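PDB 2G3V: CAG pathogenicity island protein 13, which is of unknown function but is encoded in the Helicobacter pylori cag pathogenicity island, which is linked to a type IV secretion system. Local coordinates for residues A[30-35]-A[109-114]; A[49-54]-A[124-129]; A[90-95]-A[148-153]. All coordinates share one frame; numbering follows the deposited sequence.

Interaction 1. Residues A[30-35]-A[109-114]; sequences NELLNT and FLFSKF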
loop_
_atom_site.group_PDB
_atom_site.type_symbol
_atom_site.label_atom_id
_atom_site.label_comp_id
_atom_site.label_asym_id
_atom_site.label_seq_id
_atom_site.Cartn_x
_atom_site.Cartn_y
_atom_site.Cartn_z
ATOM N N ASN A 30 -3.247 17.530 -10.197
ATOM C CA ASN A 30 -3.297 17.339 -8.757
ATOM C C ASN A 30 -3.015 18.655 -8.066
ATOM O O ASN A 30 -2.267 19.500 -8.560
ATOM C CB ASN A 30 -2.285 16.290 -8.298
ATOM C CG ASN A 30 -0.899 16.851 -8.176
ATOM O OD1 ASN A 30 -0.400 17.488 -9.097
ATOM N ND2 ASN A 30 -0.265 16.621 -7.038
ATOM N N GLU A 31 -3.640 18.814 -6.913
ATOM C CA GLU A 31 -3.501 20.005 -6.106
ATOM C C GLU A 31 -2.874 19.577 -4.797
ATOM O O GLU A 31 -2.385 18.457 -4.685
ATOM C CB GLU A 31 -4.884 20.617 -5.864
ATOM C CG GLU A 31 -5.967 19.586 -5.535
ATOM C CD GLU A 31 -7.352 20.002 -6.022
ATOM O OE1 GLU A 31 -7.856 21.044 -5.552
ATOM O OE2 GLU A 31 -7.934 19.293 -6.876
ATOM N N LEU A 32 -2.886 20.477 -3.820
ATOM C CA LEU A 32 -2.347 20.203 -2.497
ATOM C C LEU A 32 -3.405 19.424 -1.744
ATOM O O LEU A 32 -4.574 19.473 -2.104
ATOM C CB LEU A 32 -2.074 21.505 -1.748
ATOM C CG LEU A 32 -0.790 22.283 -2.025
ATOM C CD1 LEU A 32 -0.895 23.674 -1.392
ATOM C CD2 LEU A 32 0.417 21.507 -1.460
ATOM N N LEU A 33 -2.998 18.689 -0.718
ATOM C CA LEU A 33 -3.943 17.938 0.096
ATOM C C LEU A 33 -4.308 18.804 1.292
ATOM O O LEU A 33 -3.424 19.246 2.034
ATOM C CB LEU A 33 -3.318 16.637 0.604
ATOM C CG LEU A 33 -3.271 15.408 -0.309
ATOM C CD1 LEU A 33 -2.533 14.284 0.416
ATOM C CD2 LEU A 33 -4.685 14.963 -0.683
ATOM N N ASN A 34 -5.600 19.073 1.469
ATOM C CA ASN A 34 -6.038 19.867 2.613
ATOM C C ASN A 34 -6.006 18.962 3.847
ATOM O O ASN A 34 -6.081 17.739 3.719
ATOM C CB ASN A 34 -7.451 20.444 2.389
ATOM C CG ASN A 34 -8.524 19.369 2.244
ATOM O OD1 ASN A 34 -8.784 18.600 3.168
ATOM N ND2 ASN A 34 -9.161 19.325 1.074
ATOM N N THR A 35 -5.882 19.575 5.022
ATOM C CA THR A 35 -5.799 18.876 6.300
ATOM C C THR A 35 -6.621 17.593 6.395
ATOM O O THR A 35 -6.095 16.537 6.764
ATOM C CB THR A 35 -6.227 19.812 7.468
ATOM O OG1 THR A 35 -5.474 21.033 7.411
ATOM C CG2 THR A 35 -6.005 19.118 8.824
ATOM N N PHE A 109 5.383 14.547 3.493
ATOM C CA PHE A 109 5.345 13.325 2.701
ATOM C C PHE A 109 3.839 13.115 2.648
ATOM O O PHE A 109 3.197 13.037 3.697
ATOM C CB PHE A 109 6.030 12.195 3.458
ATOM C CG PHE A 109 6.126 10.925 2.688
ATOM C CD1 PHE A 109 7.144 10.740 1.762
ATOM C CD2 PHE A 109 5.172 9.922 2.861
ATOM C CE1 PHE A 109 7.213 9.569 1.008
ATOM C CE2 PHE A 109 5.227 8.748 2.116
ATOM C CZ PHE A 109 6.249 8.567 1.186
ATOM N N LEU A 110 3.278 13.025 1.448
ATOM C CA LEU A 110 1.823 12.915 1.279
ATOM C C LEU A 110 1.379 14.379 1.194
ATOM O O LEU A 110 0.499 14.835 1.928
ATOM C CB LEU A 110 1.134 12.269 2.489
ATOM C CG LEU A 110 1.308 10.788 2.813
ATOM C CD1 LEU A 110 0.437 10.471 4.033
ATOM C CD2 LEU A 110 0.903 9.922 1.623
ATOM N N PHE A 111 2.025 15.087 0.278
ATOM C CA PHE A 111 1.840 16.505 0.013
ATOM C C PHE A 111 0.600 16.810 -0.832
ATOM O O PHE A 111 -0.196 17.698 -0.504
ATOM C CB PHE A 111 3.096 17.002 -0.713
ATOM C CG PHE A 111 3.335 18.488 -0.608
ATOM C CD1 PHE A 111 3.590 19.084 0.627
ATOM C CD2 PHE A 111 3.366 19.281 -1.756
ATOM C CE1 PHE A 111 3.879 20.439 0.721
ATOM C CE2 PHE A 111 3.653 20.652 -1.678
ATOM C CZ PHE A 111 3.913 21.232 -0.434
ATOM N N SER A 112 0.436 16.070 -1.923
ATOM C CA SER A 112 -0.679 16.302 -2.831
ATOM C C SER A 112 -1.547 15.083 -2.984
ATOM O O SER A 112 -1.351 14.076 -2.306
ATOM C CB SER A 112 -0.150 16.656 -4.207
ATOM O OG SER A 112 0.424 15.500 -4.807
ATOM N N LYS A 113 -2.502 15.176 -3.909
ATOM C CA LYS A 113 -3.403 14.068 -4.169
ATOM C C LYS A 113 -2.711 12.962 -4.962
ATOM O O LYS A 113 -3.170 11.819 -4.952
ATOM C CB LYS A 113 -4.651 14.556 -4.909
ATOM C CG LYS A 113 -5.656 15.272 -3.996
ATOM C CD LYS A 113 -6.927 15.672 -4.738
ATOM C CE LYS A 113 -7.926 16.400 -3.832
ATOM N NZ LYS A 113 -9.251 16.603 -4.472
ATOM N N PHE A 114 -1.604 13.291 -5.633
ATOM C CA PHE A 114 -0.869 12.302 -6.421
ATOM C C PHE A 114 -0.319 11.213 -5.538
ATOM O O PHE A 114 -0.154 10.074 -5.960
ATOM C CB PHE A 114 0.305 12.944 -7.174
ATOM C CG PHE A 114 1.173 11.942 -7.918
ATOM C CD1 PHE A 114 0.665 11.231 -9.005
ATOM C CD2 PHE A 114 2.492 11.704 -7.519
ATOM C CE1 PHE A 114 1.459 10.294 -9.684
ATOM C CE2 PHE A 114 3.291 10.773 -8.189
ATOM C CZ PHE A 114 2.770 10.066 -9.280
#

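Interaction 2. Residues A[49-54]-A[124-129]; sequences HDFFKQ and PFFSKP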
loop_
_atom_site.group_PDB
_atom_site.type_symbol
_atom_site.label_atom_id
_atom_site.label_comp_id
_atom_site.label_asym_id
_atom_site.label_seq_id
_atom_site.Cartn_x
_atom_site.Cartn_y
_atom_site.Cartn_z
ATOM N N HIS A 49 -3.212 -1.461 7.782
ATOM C CA HIS A 49 -2.139 -1.975 8.618
ATOM C C HIS A 49 -2.647 -2.898 9.721
ATOM O O HIS A 49 -2.009 -3.898 10.042
ATOM C CB HIS A 49 -1.348 -0.819 9.235
ATOM C CG HIS A 49 -0.383 -1.249 10.297
ATOM N ND1 HIS A 49 -0.772 -1.534 11.588
ATOM C CD2 HIS A 49 0.950 -1.485 10.248
ATOM C CE1 HIS A 49 0.279 -1.922 12.289
ATOM N NE2 HIS A 49 1.338 -1.904 11.499
ATOM N N ASP A 50 -3.791 -2.561 10.307
ATOM C CA ASP A 50 -4.351 -3.399 11.358
ATOM C C ASP A 50 -4.949 -4.659 10.747
ATOM O O ASP A 50 -4.869 -5.737 11.332
ATOM C CB ASP A 50 -5.422 -2.630 12.150
ATOM C CG ASP A 50 -4.867 -1.349 12.795
ATOM O OD1 ASP A 50 -3.739 -1.404 13.359
ATOM O OD2 ASP A 50 -5.552 -0.291 12.752
ATOM N N PHE A 51 -5.535 -4.514 9.562
ATOM C CA PHE A 51 -6.153 -5.623 8.851
ATOM C C PHE A 51 -5.077 -6.639 8.543
ATOM O O PHE A 51 -5.221 -7.831 8.828
ATOM C CB PHE A 51 -6.783 -5.128 7.554
ATOM C CG PHE A 51 -7.345 -6.218 6.690
ATOM C CD1 PHE A 51 -8.513 -6.878 7.050
ATOM C CD2 PHE A 51 -6.708 -6.575 5.505
ATOM C CE1 PHE A 51 -9.048 -7.880 6.241
ATOM C CE2 PHE A 51 -7.227 -7.574 4.684
ATOM C CZ PHE A 51 -8.406 -8.228 5.059
ATOM N N PHE A 52 -3.990 -6.151 7.957
ATOM C CA PHE A 52 -2.869 -7.010 7.623
ATOM C C PHE A 52 -2.369 -7.766 8.873
ATOM O O PHE A 52 -2.226 -9.000 8.863
ATOM C CB PHE A 52 -1.736 -6.187 6.989
ATOM C CG PHE A 52 -2.122 -5.497 5.693
ATOM C CD1 PHE A 52 -3.143 -6.003 4.885
ATOM C CD2 PHE A 52 -1.461 -4.341 5.285
ATOM C CE1 PHE A 52 -3.499 -5.367 3.695
ATOM C CE2 PHE A 52 -1.798 -3.696 4.104
ATOM C CZ PHE A 52 -2.822 -4.206 3.302
ATOM N N LYS A 53 -2.119 -7.034 9.953
ATOM C CA LYS A 53 -1.663 -7.672 11.183
ATOM C C LYS A 53 -2.647 -8.760 11.617
ATOM O O LYS A 53 -2.242 -9.843 12.021
ATOM C CB LYS A 53 -1.526 -6.638 12.296
ATOM C CG LYS A 53 -1.356 -7.255 13.681
ATOM C CD LYS A 53 -0.999 -6.229 14.720
ATOM C CE LYS A 53 0.366 -5.633 14.414
ATOM N NZ LYS A 53 0.871 -4.732 15.494
ATOM N N GLN A 54 -3.939 -8.464 11.516
ATOM C CA GLN A 54 -4.982 -9.411 11.893
ATOM C C GLN A 54 -5.005 -10.672 11.041
ATOM O O GLN A 54 -5.496 -11.720 11.477
ATOM C CB GLN A 54 -6.355 -8.727 11.846
ATOM C CG GLN A 54 -6.841 -8.202 13.194
ATOM C CD GLN A 54 -7.153 -9.326 14.187
ATOM O OE1 GLN A 54 -6.254 -9.888 14.834
ATOM N NE2 GLN A 54 -8.436 -9.666 14.302
ATOM N N PRO A 124 -4.675 -4.284 -3.511
ATOM C CA PRO A 124 -4.863 -5.638 -4.073
ATOM C C PRO A 124 -5.016 -6.753 -3.029
ATOM O O PRO A 124 -5.487 -7.848 -3.331
ATOM C CB PRO A 124 -3.605 -5.842 -4.917
ATOM C CG PRO A 124 -3.278 -4.468 -5.352
ATOM C CD PRO A 124 -3.476 -3.656 -4.092
ATOM N N PHE A 125 -4.593 -6.469 -1.804
ATOM C CA PHE A 125 -4.680 -7.436 -0.722
ATOM C C PHE A 125 -5.624 -6.950 0.365
ATOM O O PHE A 125 -5.730 -7.572 1.412
ATOM C CB PHE A 125 -3.295 -7.675 -0.108
ATOM C CG PHE A 125 -2.333 -8.387 -1.018
ATOM C CD1 PHE A 125 -2.500 -9.739 -1.316
ATOM C CD2 PHE A 125 -1.269 -7.696 -1.595
ATOM C CE1 PHE A 125 -1.619 -10.400 -2.186
ATOM C CE2 PHE A 125 -0.374 -8.340 -2.467
ATOM C CZ PHE A 125 -0.550 -9.696 -2.767
ATOM N N PHE A 126 -6.320 -5.845 0.119
ATOM C CA PHE A 126 -7.222 -5.316 1.134
ATOM C C PHE A 126 -8.666 -5.134 0.654
ATOM O O PHE A 126 -9.627 -5.437 1.365
ATOM C CB PHE A 126 -6.671 -3.987 1.668
ATOM C CG PHE A 126 -7.608 -3.287 2.597
ATOM C CD1 PHE A 126 -7.799 -3.763 3.893
ATOM C CD2 PHE A 126 -8.342 -2.172 2.165
ATOM C CE1 PHE A 126 -8.696 -3.154 4.740
ATOM C CE2 PHE A 126 -9.247 -1.557 3.008
ATOM C CZ PHE A 126 -9.425 -2.046 4.297
ATOM N N SER A 127 -8.807 -4.630 -0.560
ATOM C CA SER A 127 -10.116 -4.401 -1.148
ATOM C C SER A 127 -10.831 -5.681 -1.561
ATOM O O SER A 127 -10.269 -6.520 -2.281
ATOM C CB SER A 127 -9.983 -3.489 -2.360
ATOM O OG SER A 127 -10.937 -3.846 -3.334
ATOM N N LYS A 128 -12.078 -5.815 -1.108
ATOM C CA LYS A 128 -12.886 -6.987 -1.439
ATOM C C LYS A 128 -13.181 -7.072 -2.933
ATOM O O LYS A 128 -13.122 -8.142 -3.516
ATOM C CB LYS A 128 -14.210 -6.969 -0.680
ATOM C CG LYS A 128 -15.078 -8.190 -0.993
ATOM C CD LYS A 128 -16.360 -8.166 -0.188
ATOM C CE LYS A 128 -16.079 -8.155 1.309
ATOM N NZ LYS A 128 -17.342 -7.921 2.041
ATOM N N PRO A 129 -13.514 -5.938 -3.569
ATOM C CA PRO A 129 -13.799 -6.000 -5.005
ATOM C C PRO A 129 -12.585 -6.453 -5.810
ATOM O O PRO A 129 -12.710 -7.288 -6.690
ATOM C CB PRO A 129 -14.215 -4.563 -5.340
ATOM C CG PRO A 129 -14.741 -4.057 -4.050
ATOM C CD PRO A 129 -13.803 -4.599 -3.031
#

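Interaction 3. Residues A[90-95]-A[148-153]; sequences RLLESE and TKLPLL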
loop_
_atom_site.group_PDB
_atom_site.type_symbol
_atom_site.label_atom_id
_atom_site.label_comp_id
_atom_site.label_asym_id
_atom_site.label_seq_id
_atom_site.Cartn_x
_atom_site.Cartn_y
_atom_site.Cartn_z
ATOM N N ARG A 90 2.408 -10.533 6.458
ATOM C CA ARG A 90 3.403 -10.227 7.475
ATOM C C ARG A 90 4.243 -9.099 6.904
ATOM O O ARG A 90 4.588 -8.145 7.597
ATOM C CB ARG A 90 4.285 -11.442 7.753
ATOM C CG ARG A 90 3.502 -12.632 8.273
ATOM C CD ARG A 90 4.372 -13.582 9.074
ATOM N NE ARG A 90 3.588 -14.624 9.743
ATOM C CZ ARG A 90 3.301 -15.801 9.197
ATOM N NH1 ARG A 90 3.736 -16.085 7.973
ATOM N NH2 ARG A 90 2.584 -16.693 9.873
ATOM N N LEU A 91 4.532 -9.217 5.612
ATOM C CA LEU A 91 5.342 -8.256 4.881
ATOM C C LEU A 91 4.543 -6.986 4.557
ATOM O O LEU A 91 5.116 -5.911 4.396
ATOM C CB LEU A 91 5.865 -8.919 3.597
ATOM C CG LEU A 91 7.085 -8.325 2.881
ATOM C CD1 LEU A 91 8.330 -8.497 3.757
ATOM C CD2 LEU A 91 7.277 -9.024 1.548
ATOM N N LEU A 92 3.223 -7.118 4.454
ATOM C CA LEU A 92 2.340 -5.981 4.179
ATOM C C LEU A 92 2.205 -5.141 5.443
ATOM O O LEU A 92 2.191 -3.913 5.372
ATOM C CB LEU A 92 0.947 -6.460 3.739
ATOM C CG LEU A 92 0.606 -6.492 2.244
ATOM C CD1 LEU A 92 1.793 -6.984 1.433
ATOM C CD2 LEU A 92 -0.578 -7.392 2.024
ATOM N N GLU A 93 2.103 -5.803 6.596
ATOM C CA GLU A 93 1.984 -5.099 7.872
ATOM C C GLU A 93 3.256 -4.297 8.102
ATOM O O GLU A 93 3.225 -3.155 8.566
ATOM C CB GLU A 93 1.813 -6.083 9.027
ATOM C CG GLU A 93 1.614 -5.401 10.377
ATOM C CD GLU A 93 1.999 -6.288 11.549
ATOM O OE1 GLU A 93 1.572 -7.464 11.579
ATOM O OE2 GLU A 93 2.727 -5.813 12.445
ATOM N N SER A 94 4.383 -4.915 7.770
ATOM C CA SER A 94 5.679 -4.273 7.919
ATOM C C SER A 94 5.767 -3.007 7.077
ATOM O O SER A 94 6.129 -1.944 7.573
ATOM C CB SER A 94 6.799 -5.241 7.508
ATOM O OG SER A 94 6.817 -6.397 8.330
ATOM N N GLU A 95 5.441 -3.122 5.795
ATOM C CA GLU A 95 5.504 -1.972 4.900
ATOM C C GLU A 95 4.523 -0.877 5.309
ATOM O O GLU A 95 4.843 0.302 5.229
ATOM C CB GLU A 95 5.244 -2.402 3.446
ATOM C CG GLU A 95 6.218 -3.456 2.946
ATOM C CD GLU A 95 7.675 -3.125 3.282
ATOM O OE1 GLU A 95 8.138 -2.011 2.930
ATOM O OE2 GLU A 95 8.357 -3.977 3.900
ATOM N N THR A 148 8.940 -11.177 -3.393
ATOM C CA THR A 148 10.306 -10.997 -3.882
ATOM C C THR A 148 10.797 -9.552 -3.975
ATOM O O THR A 148 11.953 -9.261 -3.659
ATOM C CB THR A 148 10.492 -11.686 -5.242
ATOM O OG1 THR A 148 9.469 -11.257 -6.149
ATOM C CG2 THR A 148 10.414 -13.185 -5.064
ATOM N N LYS A 149 9.924 -8.645 -4.392
ATOM C CA LYS A 149 10.303 -7.247 -4.507
ATOM C C LYS A 149 10.370 -6.501 -3.161
ATOM O O LYS A 149 11.404 -5.942 -2.797
ATOM C CB LYS A 149 9.332 -6.520 -5.446
ATOM C CG LYS A 149 9.469 -6.891 -6.913
ATOM C CD LYS A 149 8.645 -5.945 -7.789
ATOM C CE LYS A 149 8.897 -6.179 -9.287
ATOM N NZ LYS A 149 8.111 -5.244 -10.169
ATOM N N LEU A 150 9.266 -6.500 -2.426
ATOM C CA LEU A 150 9.193 -5.790 -1.159
ATOM C C LEU A 150 10.334 -6.022 -0.167
ATOM O O LEU A 150 10.886 -5.071 0.384
ATOM C CB LEU A 150 7.859 -6.101 -0.489
ATOM C CG LEU A 150 6.885 -4.923 -0.341
ATOM C CD1 LEU A 150 6.704 -4.200 -1.655
ATOM C CD2 LEU A 150 5.540 -5.446 0.168
ATOM N N PRO A 151 10.702 -7.290 0.082
ATOM C CA PRO A 151 11.790 -7.563 1.030
ATOM C C PRO A 151 13.043 -6.784 0.650
ATOM O O PRO A 151 13.656 -6.116 1.480
ATOM C CB PRO A 151 11.994 -9.074 0.903
ATOM C CG PRO A 151 10.660 -9.561 0.486
ATOM C CD PRO A 151 10.233 -8.538 -0.541
ATOM N N LEU A 152 13.413 -6.884 -0.619
ATOM C CA LEU A 152 14.576 -6.193 -1.135
ATOM C C LEU A 152 14.106 -5.026 -1.978
ATOM O O LEU A 152 14.297 -5.023 -3.189
ATOM C CB LEU A 152 15.428 -7.130 -1.999
ATOM C CG LEU A 152 16.162 -8.284 -1.308
ATOM C CD1 LEU A 152 16.992 -9.057 -2.321
ATOM C CD2 LEU A 152 17.055 -7.733 -0.209
ATOM N N LEU A 153 13.477 -4.048 -1.333
ATOM C CA LEU A 153 12.990 -2.862 -2.029
ATOM C C LEU A 153 12.973 -1.675 -1.078
ATOM O O LEU A 153 12.818 -0.538 -1.503
ATOM C CB LEU A 153 11.587 -3.112 -2.596
ATOM C CG LEU A 153 10.930 -2.053 -3.499
ATOM C CD1 LEU A 153 11.821 -1.730 -4.696
ATOM C CD2 LEU A 153 9.593 -2.568 -3.978
#

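Interaction 1. Residues A[30-35]-A[109-114]
Leu32 and Ser112 form a lone beta bridge, CA to CA 4.3 Å apart, in a chain that has no regular strand and is mostly helix. The pairing is antiparallel and of the non-hydrogen-bonded kind, so the bonds fall on the flanking residues. Leu33 N donates to Phe111 O over 3.0 Å, while Lys113 N reaches Glu31 O only weakly at 3.4 Å. Ser112 OG also accepts from Phe114 N at 3.1 Å, forming an ST turn.

Side chains pack on both flanks of the bridge. Leu32 runs beside Phe111, pointing the same way, and lays CD2 over one face of the ring in a CH-pi contact, 3.7 Å from the centroid and offset toward the rim. In Leu33, CG stands anti to the carbonyl carbon (chi1 -82°), which brings CD2 to 3.5 Å from Lys113 CG, a tight carbon pair. Beyond CG the lysine chain is extended and runs alongside Glu31, yet NZ and OE2 remain 3.8 Å apart, a long salt bridge.

The bridge joins the loop entering helix 35-57, whose N-cap is Asn34, to the loop that follows helix 82-105. Helix 172-180 covers it, with Ile172 against Leu32, Tyr175 against Ser112 and Val179 against Phe114.

Interaction 2. Residues A[49-54]-A[124-129]
Phe126 and Phe51 make a T-shaped aromatic pair that ties helix 35-57 to the turn leading into helix 128-133. The edge of Phe126 is directed at the face of Phe51, with centroids 5.2 Å apart and planes at 82°, so that ring hydrogens meet pi density.

Phe126 can be followed outward from its backbone. CB lies against Phe52, 4.0 Å from CE1 of that ring and slightly farther from its CZ, the two side chains crossing at about a right angle. CG stands anti to the backbone N (chi1 173°), turning the ring to Phe51, one residue back along the helix. There CD1 makes the closest approach, 3.4 Å from Phe51 CD2, and also nears Phe51 CG. Farther out, CE1 spans the root of the same side chain, 3.9 Å from both Phe51 CG and Phe51 CB.

Helix 59-69 backs Phe51 with Val65 and Tyr69, whereas Phe52 also touches Thr96 of helix 82-105. Phe125 sends its own ring elsewhere, toward Tyr146 and other residues of helix 136-149. Its carbonyl stays in the contact and lies at the edges of both helix phenylalanines, near their planes, where ring hydrogens carry partial positive charge. Phe125 O, already hydrogen-bonded to Tyr89 OH, is 3.6 Å from Phe51 CE2 and 3.9 Å from Phe52 CE1.

Interaction 3. Residues A[90-95]-A[148-153]
Leu91 and Pro151 bring the two backbones nearest, CA to CA 7.5 Å, too far for main-chain bonding, and the contact is made by side chains alone. Residues 90-95 are regular helix, with Glu95 N bonded to Leu91 O at 3.1 Å. One carbonyl in this turn is gripped twice: Arg90 O accepts from Ser94 N and, at 2.9 Å, from Ser94 OG, the two donors arriving from opposite faces of its plane. Across from it, Leu150 and Pro151 at the C-terminal end of helix 136-149 make the contact.

Leu150 lies against Leu91 and Glu95, one turn apart on helix 82-105. It slides past both in the opposite direction, meeting Leu91 at its CB and Glu95 farther out, at CG and CD2. Leu91 has CG anti to its own N (chi1 -160°), and this carries CD2 to 3.6 Å from Leu150 CB. The same methyl also lies 3.6 Å from Pro151 CG, with the two side chains nearly perpendicular. Glu95 contributes its aliphatic portion: CG is 3.5 Å from Leu150 CD2, and the chain bends at chi2 (-47°). Leu92 closes in more loosely, CD1 being 4.2 Å from Leu150 CD2.

Leu150 further touches Leu155 and an apolar side chain of a bound peptide, which also packs on Leu153. Leu92 also meets Phe52 of helix 35-57, and Glu93 hydrogen-bonds through OE1 to His56 of that helix.

In the fold
All three contacts are partly buried. The centres of interactions 2 and 3 lie about 9 and 10 Å from the chain's centre; none of their touching residues is exposed, and they hold by apolar and aromatic packing without a cross-segment hydrogen bond. They touch where Leu92 is met by both Phe52 and Phe125. Interaction 1, on the opposite side of the chain's centre and about 17 Å from it, centre to centre, is nearer the surface: it includes the exposed Glu31 and Leu32 and pairs loops through backbone bonds and a long salt bridge. Interactions 1 and 2 nevertheless share helix 35-57, one just ahead of its start and the other along its length.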